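Local coordinates for protein cytosolic phospholipase A2 delta (Homo sapiens, PDB 5IZ5) that is a calcium-dependent phospholipase A2 that hydrolyses glycerophospholipids at the sn-2 position, preferring linoleic acid there, at residues L187-V192 and S209-H214; S196-Q201 and R514-I519; E402-E407 and A433-S438; L670-S675 and L801-T806; A728-H733 and R805-H810. The protein carries 3 engineered substitutions. One frame throughout, in Å; residues are numbered along the deposited sequence.

Contact 1: residues L187-V192 and S209-H214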
# COMPACT_ATOMS: atom_id res chain seq x y z
N LEU B 187 -5.59 -42.35 -8.55
CA LEU B 187 -6.10 -41.41 -9.53
C LEU B 187 -5.99 -39.97 -9.05
O LEU B 187 -6.23 -39.68 -7.88
CB LEU B 187 -7.57 -41.70 -9.81
CG LEU B 187 -8.03 -42.70 -10.87
CD1 LEU B 187 -6.86 -43.46 -11.47
CD2 LEU B 187 -9.14 -43.62 -10.38
N GLU B 188 -5.65 -39.09 -9.98
CA GLU B 188 -5.69 -37.65 -9.74
C GLU B 188 -6.84 -37.02 -10.53
O GLU B 188 -6.88 -37.12 -11.76
CB GLU B 188 -4.35 -37.02 -10.15
CG GLU B 188 -3.95 -35.84 -9.28
CD GLU B 188 -2.65 -35.19 -9.74
OE1 GLU B 188 -2.06 -35.64 -10.74
OE2 GLU B 188 -2.23 -34.21 -9.08
N LEU B 189 -7.76 -36.38 -9.82
CA LEU B 189 -8.85 -35.62 -10.44
C LEU B 189 -8.37 -34.22 -10.80
O LEU B 189 -7.84 -33.51 -9.94
CB LEU B 189 -10.03 -35.51 -9.47
CG LEU B 189 -11.21 -34.61 -9.90
CD1 LEU B 189 -11.93 -35.17 -11.12
CD2 LEU B 189 -12.19 -34.44 -8.75
N GLU B 190 -8.56 -33.82 -12.05
CA GLU B 190 -8.23 -32.46 -12.49
C GLU B 190 -9.49 -31.72 -12.91
O GLU B 190 -10.18 -32.14 -13.85
CB GLU B 190 -7.23 -32.47 -13.64
CG GLU B 190 -7.04 -31.11 -14.31
CD GLU B 190 -6.00 -31.11 -15.41
OE1 GLU B 190 -4.79 -31.03 -15.10
OE2 GLU B 190 -6.39 -31.18 -16.59
N LEU B 191 -9.78 -30.61 -12.22
CA LEU B 191 -10.92 -29.74 -12.53
C LEU B 191 -10.41 -28.41 -13.08
O LEU B 191 -9.56 -27.76 -12.47
CB LEU B 191 -11.75 -29.47 -11.28
CG LEU B 191 -12.34 -30.68 -10.58
CD1 LEU B 191 -12.93 -30.27 -9.24
CD2 LEU B 191 -13.40 -31.35 -11.44
N VAL B 192 -10.94 -28.00 -14.23
CA VAL B 192 -10.54 -26.76 -14.87
C VAL B 192 -11.76 -25.90 -15.14
O VAL B 192 -12.75 -26.39 -15.70
CB VAL B 192 -9.81 -27.02 -16.20
CG1 VAL B 192 -9.27 -25.72 -16.77
CG2 VAL B 192 -8.69 -28.02 -16.01
N SER B 209 -11.91 -33.84 -0.89
CA SER B 209 -13.34 -34.10 -0.77
C SER B 209 -14.20 -33.11 -1.59
O SER B 209 -15.14 -33.52 -2.28
CB SER B 209 -13.74 -34.04 0.71
OG SER B 209 -13.85 -32.70 1.18
N ALA B 210 -13.86 -31.82 -1.52
CA ALA B 210 -14.70 -30.75 -2.09
C ALA B 210 -13.87 -29.65 -2.75
O ALA B 210 -12.71 -29.45 -2.40
CB ALA B 210 -15.58 -30.16 -1.00
N PHE B 211 -14.49 -28.94 -3.69
CA PHE B 211 -13.84 -27.85 -4.41
C PHE B 211 -14.78 -26.68 -4.64
O PHE B 211 -15.98 -26.88 -4.89
CB PHE B 211 -13.35 -28.33 -5.78
CG PHE B 211 -12.50 -29.56 -5.73
CD1 PHE B 211 -11.12 -29.46 -5.65
CD2 PHE B 211 -13.08 -30.82 -5.75
CE1 PHE B 211 -10.33 -30.60 -5.60
CE2 PHE B 211 -12.31 -31.96 -5.69
CZ PHE B 211 -10.93 -31.85 -5.61
N ARG B 212 -14.24 -25.47 -4.57
CA ARG B 212 -14.98 -24.26 -4.86
C ARG B 212 -14.25 -23.47 -5.93
O ARG B 212 -13.04 -23.27 -5.83
CB ARG B 212 -15.12 -23.43 -3.58
CG ARG B 212 -15.63 -21.99 -3.77
CD ARG B 212 -17.10 -21.84 -3.53
NE ARG B 212 -17.44 -22.14 -2.15
CZ ARG B 212 -18.68 -22.14 -1.69
NH1 ARG B 212 -19.71 -21.85 -2.49
NH2 ARG B 212 -18.91 -22.43 -0.42
N PHE B 213 -14.99 -23.04 -6.95
CA PHE B 213 -14.47 -22.09 -7.93
C PHE B 213 -15.26 -20.79 -7.84
O PHE B 213 -16.49 -20.80 -7.72
CB PHE B 213 -14.61 -22.64 -9.35
CG PHE B 213 -13.69 -23.80 -9.65
CD1 PHE B 213 -12.48 -23.59 -10.30
CD2 PHE B 213 -14.06 -25.09 -9.32
CE1 PHE B 213 -11.64 -24.66 -10.60
CE2 PHE B 213 -13.23 -26.16 -9.62
CZ PHE B 213 -12.02 -25.95 -10.25
N HIS B 214 -14.54 -19.68 -7.94
CA HIS B 214 -15.16 -18.37 -8.04
C HIS B 214 -14.86 -17.80 -9.41
O HIS B 214 -13.72 -17.83 -9.86
CB HIS B 214 -14.60 -17.44 -6.97
CG HIS B 214 -14.78 -17.93 -5.57
ND1 HIS B 214 -13.93 -18.85 -4.99
CD2 HIS B 214 -15.71 -17.63 -4.63
CE1 HIS B 214 -14.33 -19.09 -3.76
NE2 HIS B 214 -15.40 -18.37 -3.51
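Leu191 is fixed at its backbone by a bond from Leu191 N to Gln201 O, which ties strand 188-193 to strand 200-204, while its side chain leaves that sheet for Phe211 and Phe213 opposite. The fold is a beta sandwich, probably the second C2 domain of the protein: strand 188-193 belongs to one sheet and strand 210-216 to the facing one. Their segments run nearly parallel, 17° apart, with axes 9.7 Å from each other, and no hydrogen bond spans the gap. With chi1 at -59°, Leu191 turns CG away from its carbonyl carbon, and CD1 comes down on one face of the Phe211 ring, 3.8 Å from its centroid and 23° off the normal, a CH-pi contact. Leu189 CD2 meets the same ring obliquely, 3.9 Å from Phe211 CE2. If Phe211 were an alanine, Leu191 CD1 would probably lose the ring face beneath it and Leu189 CD2 its ring contact. Val170 of strand 160-172 also lies against Leu191. The second aromatic is approached differently: Leu191 CB sits at the ring edge, close to its plane, 3.7 Å from Phe213 CZ.

Contact 2: residues S196-Q201 and R514-I519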
# COMPACT_ATOMS: atom_id res chain seq x y z
N SER B 196 -11.94 -18.52 -14.00
CA SER B 196 -12.13 -18.49 -12.55
C SER B 196 -10.86 -18.03 -11.87
O SER B 196 -9.78 -18.06 -12.46
CB SER B 196 -12.51 -19.88 -12.03
OG SER B 196 -11.43 -20.79 -12.16
N TYR B 197 -10.99 -17.65 -10.60
CA TYR B 197 -9.84 -17.28 -9.77
C TYR B 197 -8.89 -18.46 -9.58
O TYR B 197 -7.67 -18.31 -9.67
CB TYR B 197 -10.32 -16.77 -8.40
CG TYR B 197 -9.24 -16.61 -7.35
CD1 TYR B 197 -8.24 -15.66 -7.48
CD2 TYR B 197 -9.23 -17.42 -6.21
CE1 TYR B 197 -7.25 -15.52 -6.51
CE2 TYR B 197 -8.25 -17.30 -5.24
CZ TYR B 197 -7.26 -16.34 -5.39
OH TYR B 197 -6.30 -16.21 -4.40
N GLU B 198 -9.45 -19.63 -9.29
CA GLU B 198 -8.66 -20.82 -9.01
C GLU B 198 -8.08 -21.39 -10.29
O GLU B 198 -6.97 -21.91 -10.30
CB GLU B 198 -9.51 -21.87 -8.30
CG GLU B 198 -9.98 -21.48 -6.91
CD GLU B 198 -11.16 -20.52 -6.90
OE1 GLU B 198 -11.66 -20.15 -7.99
OE2 GLU B 198 -11.61 -20.13 -5.79
N ASP B 199 -8.85 -21.27 -11.38
CA ASP B 199 -8.46 -21.74 -12.71
C ASP B 199 -8.43 -23.27 -12.81
O ASP B 199 -9.27 -23.87 -13.49
CB ASP B 199 -7.12 -21.15 -13.16
CG ASP B 199 -6.78 -21.53 -14.58
OD1 ASP B 199 -5.83 -22.29 -14.79
OD2 ASP B 199 -7.50 -21.10 -15.50
N THR B 200 -7.48 -23.90 -12.12
CA THR B 200 -7.31 -25.34 -12.14
C THR B 200 -7.12 -25.85 -10.73
O THR B 200 -6.37 -25.26 -9.96
CB THR B 200 -6.08 -25.74 -12.97
OG1 THR B 200 -6.26 -25.29 -14.32
CG2 THR B 200 -5.87 -27.26 -12.97
N GLN B 201 -7.79 -26.94 -10.39
CA GLN B 201 -7.61 -27.59 -9.10
C GLN B 201 -7.46 -29.09 -9.32
O GLN B 201 -8.24 -29.72 -10.04
CB GLN B 201 -8.79 -27.30 -8.18
CG GLN B 201 -8.88 -25.83 -7.77
CD GLN B 201 -10.01 -25.55 -6.79
OE1 GLN B 201 -9.99 -26.04 -5.66
NE2 GLN B 201 -10.99 -24.76 -7.22
N ARG B 514 -13.88 -10.20 -2.44
CA ARG B 514 -14.18 -11.26 -1.47
C ARG B 514 -12.91 -11.85 -0.88
O ARG B 514 -11.89 -12.01 -1.56
CB ARG B 514 -14.98 -12.40 -2.10
CG ARG B 514 -16.47 -12.12 -2.24
CD ARG B 514 -16.79 -11.41 -3.53
NE ARG B 514 -18.22 -11.33 -3.77
CZ ARG B 514 -18.78 -10.65 -4.77
NH1 ARG B 514 -18.02 -9.97 -5.62
NH2 ARG B 514 -20.10 -10.64 -4.92
N LEU B 515 -12.99 -12.20 0.40
CA LEU B 515 -11.90 -12.87 1.08
C LEU B 515 -11.81 -14.32 0.59
O LEU B 515 -12.78 -15.07 0.73
CB LEU B 515 -12.14 -12.82 2.58
CG LEU B 515 -11.15 -13.56 3.47
CD1 LEU B 515 -9.77 -12.93 3.38
CD2 LEU B 515 -11.66 -13.56 4.90
N MET B 516 -10.67 -14.70 0.02
CA MET B 516 -10.45 -16.04 -0.52
C MET B 516 -9.71 -16.93 0.47
O MET B 516 -10.02 -18.12 0.60
CB MET B 516 -9.65 -15.97 -1.83
CG MET B 516 -10.39 -15.29 -2.98
SD MET B 516 -11.82 -16.25 -3.56
CE MET B 516 -13.18 -15.48 -2.69
N ARG B 517 -8.72 -16.38 1.16
CA ARG B 517 -7.99 -17.12 2.18
C ARG B 517 -7.49 -16.19 3.28
O ARG B 517 -6.67 -15.30 3.03
CB ARG B 517 -6.81 -17.89 1.58
CG ARG B 517 -6.15 -18.83 2.57
CD ARG B 517 -5.28 -19.86 1.87
NE ARG B 517 -4.00 -19.30 1.44
CZ ARG B 517 -2.86 -19.33 2.14
NH1 ARG B 517 -2.81 -19.87 3.36
NH2 ARG B 517 -1.76 -18.78 1.63
N ARG B 518 -7.98 -16.43 4.49
CA ARG B 518 -7.61 -15.63 5.64
C ARG B 518 -6.23 -16.03 6.15
O ARG B 518 -6.00 -17.19 6.47
CB ARG B 518 -8.65 -15.82 6.75
CG ARG B 518 -8.45 -14.93 7.95
CD ARG B 518 -9.77 -14.59 8.61
NE ARG B 518 -9.60 -13.63 9.70
CZ ARG B 518 -10.57 -12.90 10.24
NH1 ARG B 518 -11.83 -13.00 9.80
NH2 ARG B 518 -10.29 -12.06 11.23
N ILE B 519 -5.33 -15.06 6.21
CA ILE B 519 -3.99 -15.24 6.77
C ILE B 519 -3.99 -14.52 8.11
O ILE B 519 -4.49 -13.41 8.20
CB ILE B 519 -2.91 -14.63 5.85
CG1 ILE B 519 -3.03 -15.16 4.42
CG2 ILE B 519 -1.51 -14.91 6.39
CD1 ILE B 519 -2.82 -16.65 4.27
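The side chains of Tyr197 and Met516 lie alongside one another, running in opposite senses, and the ring meets the thioether chain obliquely. The nearest pair is Tyr197 CE2 and Met516 CG, 3.7 Å apart, with CG lying 29° off the ring normal in an off-centre CH-pi contact. The sulfur follows it: chi2 of -67° folds Met516 SD back beside the ring, 3.9 Å from Tyr197 CD2, a Met-aromatic contact. With a glycine replacing Tyr197, the Met516 thioether is likely to be freer to turn, its ring neighbour gone. The pair bridges two parts of the molecule, the second C2-like region and the catalytic region, since 196-201 leads into a sandwich strand whereas 514-517 pairs with strand 509-511. On the catalytic side a classic beta bulge, in which Met516 and Arg517 both face Glu509, sets the methionine, and Phe511 brings a further ring to Tyr197. On the other side an ST motif shapes the turn, Asp199 N donating to Ser196 OG at 2.7 Å. Glu198 OE2 lies in plane at the edge of the Tyr197 ring and accepts from His214 ND1 at 2.8 Å.

Contact 3: residues E402-E407 and A433-S438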
# COMPACT_ATOMS: atom_id res chain seq x y z
N GLU B 402 25.50 -7.05 21.36
CA GLU B 402 25.17 -8.13 22.30
C GLU B 402 23.69 -8.55 22.23
O GLU B 402 23.34 -9.63 22.68
CB GLU B 402 25.60 -7.77 23.73
CG GLU B 402 24.61 -6.96 24.51
CD GLU B 402 25.15 -6.45 25.84
OE1 GLU B 402 26.36 -6.59 26.11
OE2 GLU B 402 24.34 -5.89 26.61
N VAL B 403 22.83 -7.71 21.64
CA VAL B 403 21.42 -8.06 21.45
C VAL B 403 21.30 -9.28 20.52
O VAL B 403 20.42 -10.12 20.68
CB VAL B 403 20.58 -6.87 20.91
CG1 VAL B 403 19.24 -7.32 20.39
CG2 VAL B 403 20.34 -5.82 21.99
N PHE B 404 22.23 -9.37 19.56
CA PHE B 404 22.30 -10.50 18.63
C PHE B 404 23.06 -11.69 19.21
O PHE B 404 24.05 -12.17 18.67
CB PHE B 404 22.86 -10.02 17.29
CG PHE B 404 22.12 -8.85 16.74
CD1 PHE B 404 20.74 -8.92 16.57
CD2 PHE B 404 22.75 -7.65 16.43
CE1 PHE B 404 20.02 -7.85 16.09
CE2 PHE B 404 22.03 -6.57 15.94
CZ PHE B 404 20.66 -6.67 15.77
N SER B 405 22.54 -12.16 20.34
CA SER B 405 22.98 -13.38 20.99
C SER B 405 22.70 -14.61 20.12
O SER B 405 21.85 -14.54 19.22
CB SER B 405 22.23 -13.53 22.32
OG SER B 405 20.84 -13.74 22.09
N PRO B 406 23.40 -15.72 20.38
CA PRO B 406 23.09 -16.97 19.69
C PRO B 406 21.63 -17.42 19.86
O PRO B 406 21.04 -17.89 18.89
CB PRO B 406 24.04 -17.98 20.35
CG PRO B 406 25.20 -17.15 20.78
CD PRO B 406 24.60 -15.85 21.23
N GLU B 407 21.06 -17.28 21.05
CA GLU B 407 19.65 -17.61 21.28
C GLU B 407 18.74 -16.78 20.37
O GLU B 407 17.81 -17.30 19.75
CB GLU B 407 19.26 -17.38 22.75
CG GLU B 407 17.80 -17.75 23.13
CD GLU B 407 17.65 -19.16 23.68
OE1 GLU B 407 18.20 -19.43 24.76
OE2 GLU B 407 16.97 -20.00 23.06
N ALA B 433 12.06 -6.88 10.37
CA ALA B 433 10.99 -6.92 11.37
C ALA B 433 11.46 -7.52 12.67
O ALA B 433 11.22 -6.96 13.74
CB ALA B 433 9.80 -7.69 10.84
N LEU B 434 12.17 -8.65 12.59
CA LEU B 434 12.59 -9.37 13.79
C LEU B 434 13.72 -8.65 14.51
O LEU B 434 13.76 -8.59 15.74
CB LEU B 434 13.02 -10.80 13.44
CG LEU B 434 11.97 -11.68 12.75
CD1 LEU B 434 12.58 -13.01 12.35
CD2 LEU B 434 10.75 -11.89 13.63
N VAL B 435 14.65 -8.10 13.74
CA VAL B 435 15.76 -7.35 14.28
C VAL B 435 15.31 -6.05 14.93
O VAL B 435 15.72 -5.73 16.05
CB VAL B 435 16.78 -7.06 13.15
CG1 VAL B 435 17.75 -5.96 13.54
CG2 VAL B 435 17.51 -8.34 12.78
N LEU B 436 14.47 -5.30 14.22
CA LEU B 436 13.90 -4.07 14.75
C LEU B 436 13.14 -4.36 16.05
O LEU B 436 13.31 -3.64 17.03
CB LEU B 436 12.96 -3.43 13.73
CG LEU B 436 12.22 -2.18 14.17
CD1 LEU B 436 13.19 -1.07 14.55
CD2 LEU B 436 11.27 -1.72 13.08
N GLU B 437 12.34 -5.42 16.05
CA GLU B 437 11.61 -5.83 17.24
C GLU B 437 12.55 -6.07 18.41
O GLU B 437 12.29 -5.63 19.53
CB GLU B 437 10.79 -7.10 16.97
CG GLU B 437 9.87 -7.49 18.12
CD GLU B 437 9.05 -8.73 17.81
OE1 GLU B 437 9.62 -9.75 17.40
OE2 GLU B 437 7.81 -8.68 17.99
N SER B 438 13.64 -6.79 18.15
CA SER B 438 14.67 -7.06 19.15
C SER B 438 15.32 -5.77 19.70
O SER B 438 15.61 -5.67 20.90
CB SER B 438 15.76 -7.99 18.57
OG SER B 438 15.35 -9.35 18.62
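An inverse gamma turn centred on Phe404 leads into helix 406-422 and presses Phe404 and Val403 against Val435 and Ser438 of helix 428-441. The turn is drawn together by a weak bond from Ser405 N to Val403 O (3.0 Å), and Ser405, at the N-cap position, takes the backbone N of Arg408 with its OG. Val403 and Phe404, successive residues, meet Ser438 and Val435, about one turn apart on the helix. Phe404 crosses Val435 at about a right angle: the end of the ring does the touching, Phe404 CZ lying 3.7 Å from Val435 CG1 and CE1 3.9 Å from that same methyl. At Val403, chi1 of 166° sets CG1 opposite the backbone N, which carries this methyl to Ser438, 4.0 Å from its CB. The contact across the two segments is therefore apolar and buried, even at the serine. The hydroxyl of Ser438 has its partner in Tyr412 OH, while Ser438 O receives Lys398 NZ. Tyr412, on helix 406-422, also touches both Phe404 and Val435, and Leu589 of helix 588-593 packs on the same two residues, which places the turn among three helices of the catalytic region.

Contact 4: residues L670-S675 and L801-T806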
# COMPACT_ATOMS: atom_id res chain seq x y z
N LEU B 670 -9.09 18.91 7.78
CA LEU B 670 -8.19 19.47 8.77
C LEU B 670 -8.18 20.99 8.75
O LEU B 670 -8.15 21.61 7.68
CB LEU B 670 -6.76 18.91 8.65
CG LEU B 670 -6.71 17.61 9.45
CD1 LEU B 670 -6.91 16.41 8.55
CD2 LEU B 670 -5.43 17.52 10.26
N ASP B 671 -8.23 21.56 9.95
CA ASP B 671 -8.20 23.00 10.15
C ASP B 671 -6.81 23.45 10.56
O ASP B 671 -6.34 24.48 10.10
CB ASP B 671 -9.21 23.40 11.23
CG ASP B 671 -10.63 23.04 10.84
OD1 ASP B 671 -11.08 23.53 9.79
OD2 ASP B 671 -11.28 22.26 11.58
N LEU B 672 -6.16 22.67 11.42
CA LEU B 672 -4.80 22.96 11.85
C LEU B 672 -3.95 21.70 11.82
O LEU B 672 -4.39 20.64 12.26
CB LEU B 672 -4.80 23.54 13.27
CG LEU B 672 -3.45 23.73 13.95
CD1 LEU B 672 -2.62 24.77 13.21
CD2 LEU B 672 -3.63 24.13 15.40
N ILE B 673 -2.73 21.82 11.30
CA ILE B 673 -1.77 20.72 11.31
C ILE B 673 -0.49 21.16 12.00
O ILE B 673 0.13 22.14 11.60
CB ILE B 673 -1.43 20.24 9.88
CG1 ILE B 673 -2.69 19.75 9.17
CG2 ILE B 673 -0.39 19.12 9.93
CD1 ILE B 673 -2.53 19.59 7.67
N LEU B 674 -0.09 20.43 13.03
CA LEU B 674 1.21 20.62 13.65
C LEU B 674 2.18 19.70 12.93
O LEU B 674 2.09 18.48 13.05
CB LEU B 674 1.18 20.31 15.15
CG LEU B 674 0.07 21.00 15.95
CD1 LEU B 674 0.20 20.66 17.43
CD2 LEU B 674 0.08 22.51 15.76
N SER B 675 3.08 20.31 12.16
CA SER B 675 4.03 19.59 11.33
C SER B 675 5.36 19.47 12.04
O SER B 675 6.06 20.47 12.26
CB SER B 675 4.23 20.32 10.00
OG SER B 675 5.34 19.82 9.28
N LEU B 801 -1.62 28.15 20.59
CA LEU B 801 -2.90 28.64 21.10
C LEU B 801 -3.53 29.65 20.14
O LEU B 801 -4.73 29.61 19.90
CB LEU B 801 -2.73 29.25 22.49
CG LEU B 801 -2.30 28.30 23.61
CD1 LEU B 801 -1.91 29.07 24.87
CD2 LEU B 801 -3.37 27.27 23.93
N GLN B 802 -2.71 30.54 19.61
CA GLN B 802 -3.16 31.49 18.58
C GLN B 802 -3.73 30.80 17.35
O GLN B 802 -4.78 31.19 16.85
CB GLN B 802 -2.03 32.43 18.18
CG GLN B 802 -2.47 33.59 17.30
CD GLN B 802 -1.33 34.17 16.49
OE1 GLN B 802 -0.26 34.45 17.03
NE2 GLN B 802 -1.56 34.37 15.18
N ALA B 803 -3.04 29.77 16.87
CA ALA B 803 -3.51 29.02 15.70
C ALA B 803 -4.80 28.29 16.03
O ALA B 803 -5.72 28.25 15.21
CB ALA B 803 -2.45 28.03 15.24
N LEU B 804 -4.88 27.73 17.23
CA LEU B 804 -6.11 27.09 17.68
C LEU B 804 -7.28 28.08 17.70
O LEU B 804 -8.38 27.73 17.28
CB LEU B 804 -5.92 26.45 19.06
CG LEU B 804 -5.13 25.15 19.07
CD1 LEU B 804 -4.69 24.79 20.48
CD2 LEU B 804 -5.92 24.01 18.45
N ARG B 805 -7.04 29.30 18.17
CA ARG B 805 -8.07 30.34 18.16
C ARG B 805 -8.52 30.68 16.75
O ARG B 805 -9.71 30.79 16.49
CB ARG B 805 -7.59 31.62 18.86
CG ARG B 805 -7.52 31.51 20.37
CD ARG B 805 -7.24 32.84 21.03
NE ARG B 805 -7.14 32.68 22.48
CZ ARG B 805 -8.18 32.52 23.30
NH1 ARG B 805 -9.43 32.51 22.83
NH2 ARG B 805 -7.97 32.38 24.60
N THR B 806 -7.56 30.83 15.84
CA THR B 806 -7.87 31.11 14.44
C THR B 806 -8.63 29.94 13.82
O THR B 806 -9.61 30.15 13.11
CB THR B 806 -6.60 31.36 13.62
OG1 THR B 806 -5.78 32.32 14.29
CG2 THR B 806 -6.95 31.86 12.23
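Leu672 points from strand 672-676 onto Ala803 and Leu804 of helix 797-810, an alpha/beta packing in which a helix lies against the mixed sheet of the catalytic region. The strand is an inner one, parallel to 327-331 on one side and to 730-734 on the other. The apolar contacts come first. With chi1 at 172°, Leu672 swings CG to the side opposite its backbone N; both methyls reach Ala803, and CD2 goes on to Leu804. Leu672 CD1 rests on Ala803 CB at 3.8 Å. Leu672 CD2 meets Leu804 CD2, also at 3.8 Å, where the two leucines cross at about a right angle; Leu804 directs its CB away from the strand, but CG and CD2 come back to Leu672. Leu309 of helix 292-313 and Val327 pack against Leu804 as well. Polar bonds do not cross the contact but hold each side in shape. Leu672 bonds through its backbone to Val326 and Gly328, and Asp671 OD2 accepts from Val326 N. On the helix, Gln802 O is gripped twice by Thr806, from opposite faces of its plane: by the backbone N at 3.0 Å and by OG1 at 3.0 Å, with a C=O...OG1 angle of 139°.

Contact 5: residues A728-H733 and R805-H810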
# COMPACT_ATOMS: atom_id res chain seq x y z
N ALA B 728 -7.97 25.91 2.91
CA ALA B 728 -6.62 25.44 3.19
C ALA B 728 -6.38 25.41 4.70
O ALA B 728 -6.77 26.33 5.40
CB ALA B 728 -5.60 26.34 2.52
N PRO B 729 -5.73 24.35 5.20
CA PRO B 729 -5.42 24.26 6.64
C PRO B 729 -4.29 25.19 7.08
O PRO B 729 -3.44 25.57 6.27
CB PRO B 729 -4.98 22.81 6.80
CG PRO B 729 -4.43 22.44 5.47
CD PRO B 729 -5.28 23.15 4.47
N ILE B 730 -4.30 25.53 8.37
CA ILE B 730 -3.21 26.27 9.00
C ILE B 730 -2.10 25.30 9.34
O ILE B 730 -2.36 24.22 9.88
CB ILE B 730 -3.67 26.98 10.29
CG1 ILE B 730 -4.77 27.99 9.98
CG2 ILE B 730 -2.51 27.66 11.00
CD1 ILE B 730 -5.55 28.45 11.20
N LEU B 731 -0.86 25.68 9.06
CA LEU B 731 0.30 24.87 9.39
C LEU B 731 1.25 25.56 10.36
O LEU B 731 1.69 26.68 10.11
CB LEU B 731 1.06 24.50 8.12
CG LEU B 731 0.56 23.18 7.54
CD1 LEU B 731 0.26 23.35 6.07
CD2 LEU B 731 1.56 22.06 7.78
N LEU B 732 1.55 24.87 11.45
CA LEU B 732 2.61 25.24 12.37
C LEU B 732 3.71 24.21 12.21
O LEU B 732 3.52 23.04 12.52
CB LEU B 732 2.11 25.24 13.81
CG LEU B 732 1.97 26.57 14.54
CD1 LEU B 732 1.58 27.72 13.63
CD2 LEU B 732 0.96 26.44 15.67
N HIS B 733 4.86 24.67 11.74
CA HIS B 733 5.96 23.80 11.38
C HIS B 733 7.10 23.90 12.39
O HIS B 733 7.57 25.00 12.70
CB HIS B 733 6.46 24.19 10.00
CG HIS B 733 7.50 23.27 9.45
ND1 HIS B 733 7.23 21.98 9.06
CD2 HIS B 733 8.82 23.47 9.22
CE1 HIS B 733 8.34 21.42 8.61
NE2 HIS B 733 9.32 22.30 8.70
N ARG B 805 -7.04 29.30 18.17
CA ARG B 805 -8.07 30.34 18.16
C ARG B 805 -8.52 30.68 16.75
O ARG B 805 -9.71 30.79 16.49
CB ARG B 805 -7.59 31.62 18.86
CG ARG B 805 -7.52 31.51 20.37
CD ARG B 805 -7.24 32.84 21.03
NE ARG B 805 -7.14 32.68 22.48
CZ ARG B 805 -8.18 32.52 23.30
NH1 ARG B 805 -9.43 32.51 22.83
NH2 ARG B 805 -7.97 32.38 24.60
N THR B 806 -7.56 30.83 15.84
CA THR B 806 -7.87 31.11 14.44
C THR B 806 -8.63 29.94 13.82
O THR B 806 -9.61 30.15 13.11
CB THR B 806 -6.60 31.36 13.62
OG1 THR B 806 -5.78 32.32 14.29
CG2 THR B 806 -6.95 31.86 12.23
N ALA B 807 -8.18 28.72 14.09
CA ALA B 807 -8.86 27.52 13.61
C ALA B 807 -10.30 27.50 14.10
O ALA B 807 -11.21 27.15 13.35
CB ALA B 807 -8.13 26.26 14.09
N LEU B 808 -10.49 27.90 15.35
CA LEU B 808 -11.82 27.98 15.95
C LEU B 808 -12.69 28.99 15.21
O LEU B 808 -13.81 28.68 14.83
CB LEU B 808 -11.70 28.34 17.44
CG LEU B 808 -12.92 28.11 18.32
CD1 LEU B 808 -13.33 26.65 18.32
CD2 LEU B 808 -12.62 28.57 19.74
N LYS B 809 -12.17 30.19 14.99
CA LYS B 809 -12.91 31.24 14.28
C LYS B 809 -13.35 30.78 12.90
O LYS B 809 -14.51 30.95 12.52
CB LYS B 809 -12.06 32.51 14.15
CG LYS B 809 -11.89 33.24 15.47
CD LYS B 809 -10.90 34.39 15.38
CE LYS B 809 -10.19 34.62 16.71
NZ LYS B 809 -9.25 35.77 16.64
N HIS B 810 -12.42 30.19 12.16
CA HIS B 810 -12.69 29.67 10.82
C HIS B 810 -13.84 28.66 10.80
O HIS B 810 -14.60 28.62 9.84
CB HIS B 810 -11.41 29.05 10.25
CG HIS B 810 -11.63 28.18 9.05
ND1 HIS B 810 -11.30 26.84 9.02
CD2 HIS B 810 -12.16 28.46 7.84
CE1 HIS B 810 -11.61 26.33 7.84
NE2 HIS B 810 -12.14 27.30 7.11
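Ile730 and Thr806 meet at about a right angle, the long arm of the isoleucine ending against the methyl branch of the threonine. Ile730 lies on strand 730-734, which runs parallel to strand 672-676 in the mixed alpha/beta sheet, and its partner on the last turns of helix 797-810. With chi1 at -62°, CG1 stands opposite the carbonyl carbon, and chi2 of 164° extends the chain, which brings CD1 to the helix as the single touching atom. Ile730 CD1 lies 3.8 Å from Thr806 CG2, and 3.9 Å from Thr806 CB. The same methyl also rests over the helix backbone, 3.9 Å from Ala807 N, with Ala807 CB farther off at 4.5 Å. Thr806 can present carbon here because its hydroxyl is turned back to Gln802 O, inside its own helix. On the sheet, Leu672 and Leu719 flank Ile730 from the two adjoining strands, and backbone bonds to Asp671 and Ile673 hold its strand in place. With no hydrogen bond or charge pair between the two segments, the contact amounts to non-directional packing of one methyl on a threonine methyl and the helix backbone.

How the contacts relate
The five contacts form two close pairs and one separate member. Contacts 1 and 2 lie about 13 Å apart between centres; both reach the sheet of strands 188-193 and 200-204, and His214 ND1 of contact 1 bonds Glu198 OE2 of contact 2. Contacts 4 and 5, with centres about 4 Å apart, use successive turns of helix 797-810 against neighbouring parallel strands, joined by Ile673 N to Ile730 O (2.8 Å). Contact 3 is nested in the chain loop closed by contact 2, about 36 Å from it between centres. None touches an annotated site, yet strand 672-676 pairs with 327-331, which pairs in turn with 360-363, the strand just before the nucleophile Ser365.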